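Local coordinates for protein CG4930 (Drosophila melanogaster, PDB 3ISM) that inhibits endonuclease G by forming a complex with the nuclease, at residues 309-312 with 313-317; 290-293 with 294-298. The protein carries 1 engineered substitution. All coordinates share one frame; numbering follows the deposited sequence.

In the fold
Two consecutive helices of an all-helical domain in the C-terminal half of the chain carry these contacts: 290-305 holds interaction 2 near its start, and 309-317 is spanned by interaction 1. Their centres lie about 17 Å apart. They meet directly where Met-316 CE packs against Ile-296 CD1 at 3.8 Å, so the Met-316 that sits between two aromatic rings in interaction 1 also reaches the isoleucine that lies along Tyr-292 in interaction 2. Both helices pack on helix 267-287, and Phe-342 touches both Trp-312 and Phe-297. Only interaction 2 approaches the nuclease, through a weak hydrogen bond between Asp-290 OD1 and Ser-71 OG of the CG8862 chain.

Interaction 1. Residues 309-312 with 313-317; sequences LDFW and RDKMV
Met-316 fits between Phe-311 and Trp-312, its CB 3.4 Å from Trp-312 CE3 and its CG 3.6 Å from Phe-311 CE2. The sulfur lies in the plane of the indole, at its edge, but approaches the phenyl ring obliquely. With CG anti to the backbone N in both aromatic residues (chi1 -169° and 174°), the two rings bracket the methionine. Val-317 CG2 sits over the face of the indole, 3.8 Å from the centroid of the six-membered ring, while Lys-315 CB covers a face of Phe-311. Both rings are buried against Val-303 of helix 290-305, and Lys-345 O accepts the indole N-H.

Looser and more exposed is the side of Leu-309, Asp-310 and Arg-313. The arginine bends at chi3, bringing NH1 alongside Leu-309 CB, yet NH2 stays 3.7 Å from Asp-310 OD2. That long salt bridge is purely electrostatic, the oxygen lying well out of the guanidinium plane.

Phe-311 O accepts both Lys-315 N at 3.0 Å and Met-316 N at 3.1 Å. Val-317 N binds Trp-312 O at 2.8 Å. This change from i+4 to i+5 bonding is characteristic of a pi-type turn, here at the end of helix 309-317.

Interaction 2. Residues 290-293 with 294-298; sequences DDYN and SWIFN
Tyr-292 and Ile-296 form an i/i+4 pair in the first turns of helix 290-305, part of the all-helical fold. The apolar contact runs along the isoleucine branch: CG1 lies against Tyr-292 CE2, and Ile-296 CD1 comes 3.7 Å from Tyr-292 CZ and 3.4 Å from its phenolic OH. Ile-296 CG1 is anti to the backbone N (chi1 -157°), which directs this branch along the phenol, approaching the ring obliquely. Trp-295 touches the same ring more distantly, its edge offering CZ3 at 4.4 Å from Tyr-292 CE1. Leu-277 of helix 267-287 packs on all three residues.

Backbone hydrogen bonding follows the alpha-helical pattern, with Trp-295 N bound to Asp-291 O and Ile-296 N to Tyr-292 O at 2.8 Å. At Ser-294 the main-chain N-H is divided between the carbonyls of Asp-290 and Asp-291, and both bonds are weak.

Among the polar side chains, Ser-294 makes the short bond to Asp-290 O, with OG as donor at 2.7 Å. Its hydroxyl is folded back beside its own backbone N (chi1 -36°), near enough for both groups to face the same carbonyl. Two other polar ends bond to the segment that follows helix 309-317: Tyr-292 OH is hydrogen-bonded to Leu-321 O, and Asn-293 OD1 to Ser-324 N. These two bonds tie one face of the helix to that later loop, where Pro-323 also touches Asn-293, Ile-296 and Phe-297.

An aromatic edge meets a main-chain carbonyl one turn further on. Asn-293 O lies in the plane of the Phe-297 ring, at its edge, 3.1 Å from CD2 and 3.6 Å from CE2.

Interaction 1. Residues 309-312 with 313-317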
loop_
_atom_site.group_PDB
_atom_site.type_symbol
_atom_site.label_atom_id
_atom_site.label_comp_id
_atom_site.label_asym_id
_atom_site.label_seq_id
_atom_site.Cartn_x
_atom_site.Cartn_y
_atom_site.Cartn_z
ATOM N N LEU C 309 35.555 26.598 -35.673
ATOM C CA LEU C 309 34.652 27.629 -35.161
ATOM C C LEU C 309 33.190 27.368 -35.479
ATOM O O LEU C 309 32.318 27.641 -34.649
ATOM C CB LEU C 309 35.049 28.992 -35.725
ATOM C CG LEU C 309 35.824 29.981 -34.852
ATOM C CD1 LEU C 309 37.063 29.361 -34.189
ATOM C CD2 LEU C 309 36.187 31.206 -35.704
ATOM N N ASP C 310 32.935 26.853 -36.683
ATOM C CA ASP C 310 31.593 26.471 -37.117
ATOM C C ASP C 310 31.037 25.382 -36.213
ATOM O O ASP C 310 29.862 25.427 -35.830
ATOM C CB ASP C 310 31.608 25.967 -38.564
ATOM C CG ASP C 310 31.942 27.053 -39.559
ATOM O OD1 ASP C 310 32.751 26.782 -40.474
ATOM O OD2 ASP C 310 31.398 28.173 -39.429
ATOM N N PHE C 311 31.889 24.415 -35.874
ATOM C CA PHE C 311 31.486 23.333 -34.992
ATOM C C PHE C 311 31.220 23.880 -33.593
ATOM O O PHE C 311 30.194 23.563 -32.999
ATOM C CB PHE C 311 32.526 22.205 -34.955
ATOM C CG PHE C 311 32.033 20.947 -34.267
ATOM C CD1 PHE C 311 31.171 20.070 -34.919
ATOM C CD2 PHE C 311 32.435 20.642 -32.970
ATOM C CE1 PHE C 311 30.718 18.912 -34.291
ATOM C CE2 PHE C 311 31.988 19.481 -32.336
ATOM C CZ PHE C 311 31.128 18.616 -32.998
ATOM N N TRP C 312 32.122 24.727 -33.094
ATOM C CA TRP C 312 31.974 25.290 -31.752
ATOM C C TRP C 312 30.650 26.045 -31.586
ATOM O O TRP C 312 29.849 25.710 -30.708
ATOM C CB TRP C 312 33.176 26.177 -31.382
ATOM C CG TRP C 312 33.048 26.913 -30.054
ATOM C CD1 TRP C 312 33.116 28.271 -29.857
ATOM C CD2 TRP C 312 32.827 26.334 -28.755
ATOM N NE1 TRP C 312 32.961 28.567 -28.520
ATOM C CE2 TRP C 312 32.782 27.398 -27.823
ATOM C CE3 TRP C 312 32.670 25.022 -28.285
ATOM C CZ2 TRP C 312 32.579 27.184 -26.452
ATOM C CZ3 TRP C 312 32.464 24.819 -26.923
ATOM C CH2 TRP C 312 32.420 25.895 -26.027
ATOM N N ARG C 313 30.416 27.028 -32.455
ATOM C CA ARG C 313 29.254 27.912 -32.340
ATOM C C ARG C 313 27.902 27.249 -32.625
ATOM O O ARG C 313 26.976 27.397 -31.836
ATOM C CB ARG C 313 29.424 29.141 -33.235
ATOM C CG ARG C 313 30.630 30.005 -32.899
ATOM C CD ARG C 313 30.519 31.352 -33.575
ATOM N NE ARG C 313 30.256 31.228 -35.007
ATOM C CZ ARG C 313 31.195 31.158 -35.949
ATOM N NH1 ARG C 313 32.485 31.192 -35.630
ATOM N NH2 ARG C 313 30.839 31.050 -37.221
ATOM N N ASP C 314 27.801 26.524 -33.739
ATOM C CA ASP C 314 26.523 25.981 -34.223
ATOM C C ASP C 314 26.180 24.624 -33.624
ATOM O O ASP C 314 25.017 24.199 -33.643
ATOM C CB ASP C 314 26.519 25.853 -35.749
ATOM C CG ASP C 314 26.910 27.141 -36.453
ATOM O OD1 ASP C 314 26.796 28.224 -35.840
ATOM O OD2 ASP C 314 27.337 27.062 -37.625
ATOM N N LYS C 315 27.189 23.936 -33.108
ATOM C CA LYS C 315 26.964 22.618 -32.526
ATOM C C LYS C 315 27.155 22.611 -31.010
ATOM O O LYS C 315 26.193 22.417 -30.273
ATOM C CB LYS C 315 27.831 21.547 -33.214
ATOM C CG LYS C 315 27.765 21.570 -34.753
ATOM C CD LYS C 315 26.340 21.368 -35.268
ATOM C CE LYS C 315 26.284 21.426 -36.785
ATOM N NZ LYS C 315 24.931 21.037 -37.290
ATOM N N MET C 316 28.382 22.840 -30.549
ATOM C CA MET C 316 28.692 22.733 -29.120
ATOM C C MET C 316 28.017 23.795 -28.238
ATOM O O MET C 316 27.539 23.481 -27.123
ATOM C CB MET C 316 30.196 22.744 -28.899
ATOM C CG MET C 316 30.923 21.602 -29.573
ATOM S SD MET C 316 32.547 21.323 -28.857
ATOM C CE MET C 316 32.082 20.551 -27.301
ATOM N N VAL C 317 27.973 25.033 -28.746
ATOM C CA VAL C 317 27.284 26.133 -28.069
ATOM C C VAL C 317 25.769 26.075 -28.310
ATOM O O VAL C 317 24.996 25.941 -27.358
ATOM C CB VAL C 317 27.831 27.522 -28.500
ATOM C CG1 VAL C 317 26.967 28.657 -27.931
ATOM C CG2 VAL C 317 29.281 27.686 -28.065
#

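Interaction 2. Residues 290-293 with 294-298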
loop_
_atom_site.group_PDB
_atom_site.type_symbol
_atom_site.label_atom_id
_atom_site.label_comp_id
_atom_site.label_asym_id
_atom_site.label_seq_id
_atom_site.Cartn_x
_atom_site.Cartn_y
_atom_site.Cartn_z
ATOM N N ASP C 290 30.012 11.974 -15.379
ATOM C CA ASP C 290 31.329 12.395 -14.871
ATOM C C ASP C 290 32.479 12.280 -15.895
ATOM O O ASP C 290 33.344 13.166 -15.959
ATOM C CB ASP C 290 31.691 11.642 -13.582
ATOM C CG ASP C 290 32.835 12.305 -12.824
ATOM O OD1 ASP C 290 32.719 13.510 -12.491
ATOM O OD2 ASP C 290 33.849 11.626 -12.560
ATOM N N ASP C 291 32.494 11.193 -16.670
ATOM C CA ASP C 291 33.458 11.025 -17.766
ATOM C C ASP C 291 33.210 12.059 -18.858
ATOM O O ASP C 291 34.147 12.655 -19.400
ATOM C CB ASP C 291 33.347 9.630 -18.384
ATOM C CG ASP C 291 33.722 8.519 -17.417
ATOM O OD1 ASP C 291 34.030 8.795 -16.235
ATOM O OD2 ASP C 291 33.700 7.349 -17.847
ATOM N N TYR C 292 31.937 12.260 -19.178
ATOM C CA TYR C 292 31.549 13.224 -20.184
ATOM C C TYR C 292 31.996 14.629 -19.790
ATOM O O TYR C 292 32.534 15.365 -20.617
ATOM C CB TYR C 292 30.033 13.198 -20.392
ATOM C CG TYR C 292 29.599 14.032 -21.563
ATOM C CD1 TYR C 292 29.384 13.448 -22.795
ATOM C CD2 TYR C 292 29.421 15.413 -21.443
ATOM C CE1 TYR C 292 29.008 14.199 -23.883
ATOM C CE2 TYR C 292 29.031 16.177 -22.520
ATOM C CZ TYR C 292 28.833 15.564 -23.744
ATOM O OH TYR C 292 28.445 16.301 -24.837
ATOM N N ASN C 293 31.784 14.986 -18.524
ATOM C CA ASN C 293 32.093 16.327 -18.023
ATOM C C ASN C 293 33.583 16.667 -18.006
ATOM O O ASN C 293 33.962 17.831 -18.124
ATOM C CB ASN C 293 31.482 16.532 -16.634
ATOM C CG ASN C 293 29.973 16.676 -16.682
ATOM O OD1 ASN C 293 29.389 16.823 -17.759
ATOM N ND2 ASN C 293 29.331 16.623 -15.516
ATOM N N SER C 294 34.419 15.646 -17.868
ATOM C CA SER C 294 35.855 15.829 -17.952
ATOM C C SER C 294 36.288 15.947 -19.414
ATOM O O SER C 294 36.982 16.898 -19.788
ATOM C CB SER C 294 36.577 14.668 -17.266
ATOM O OG SER C 294 35.848 14.246 -16.124
ATOM N N TRP C 295 35.852 14.987 -20.230
ATOM C CA TRP C 295 36.292 14.849 -21.625
ATOM C C TRP C 295 35.775 15.956 -22.536
ATOM O O TRP C 295 36.478 16.367 -23.465
ATOM C CB TRP C 295 35.877 13.474 -22.168
ATOM C CG TRP C 295 36.010 13.265 -23.669
ATOM C CD1 TRP C 295 37.112 12.820 -24.343
ATOM C CD2 TRP C 295 34.983 13.446 -24.660
ATOM N NE1 TRP C 295 36.842 12.723 -25.688
ATOM C CE2 TRP C 295 35.545 13.105 -25.912
ATOM C CE3 TRP C 295 33.647 13.868 -24.612
ATOM C CZ2 TRP C 295 34.819 13.174 -27.106
ATOM C CZ3 TRP C 295 32.924 13.935 -25.800
ATOM C CH2 TRP C 295 33.512 13.586 -27.028
ATOM N N ILE C 296 34.556 16.436 -22.282
ATOM C CA ILE C 296 33.955 17.453 -23.162
ATOM C C ILE C 296 34.798 18.745 -23.213
ATOM O O ILE C 296 34.848 19.426 -24.244
ATOM C CB ILE C 296 32.432 17.700 -22.855
ATOM C CG1 ILE C 296 31.706 18.292 -24.064
ATOM C CG2 ILE C 296 32.219 18.534 -21.573
ATOM C CD1 ILE C 296 31.650 17.394 -25.266
ATOM N N PHE C 297 35.492 19.031 -22.112
ATOM C CA PHE C 297 36.449 20.131 -22.024
ATOM C C PHE C 297 37.660 19.909 -22.919
ATOM O O PHE C 297 38.155 20.856 -23.545
ATOM C CB PHE C 297 36.922 20.312 -20.583
ATOM C CG PHE C 297 36.038 21.193 -19.757
ATOM C CD1 PHE C 297 36.228 22.570 -19.741
ATOM C CD2 PHE C 297 35.025 20.647 -18.978
ATOM C CE1 PHE C 297 35.417 23.391 -18.970
ATOM C CE2 PHE C 297 34.202 21.458 -18.199
ATOM C CZ PHE C 297 34.399 22.835 -18.195
ATOM N N ASN C 298 38.138 18.663 -22.963
ATOM C CA ASN C 298 39.235 18.276 -23.860
ATOM C C ASN C 298 38.848 18.426 -25.332
ATOM O O ASN C 298 39.641 18.920 -26.138
ATOM C CB ASN C 298 39.687 16.834 -23.593
ATOM C CG ASN C 298 40.216 16.626 -22.180
ATOM O OD1 ASN C 298 39.832 15.672 -21.502
ATOM N ND2 ASN C 298 41.104 17.512 -21.736
#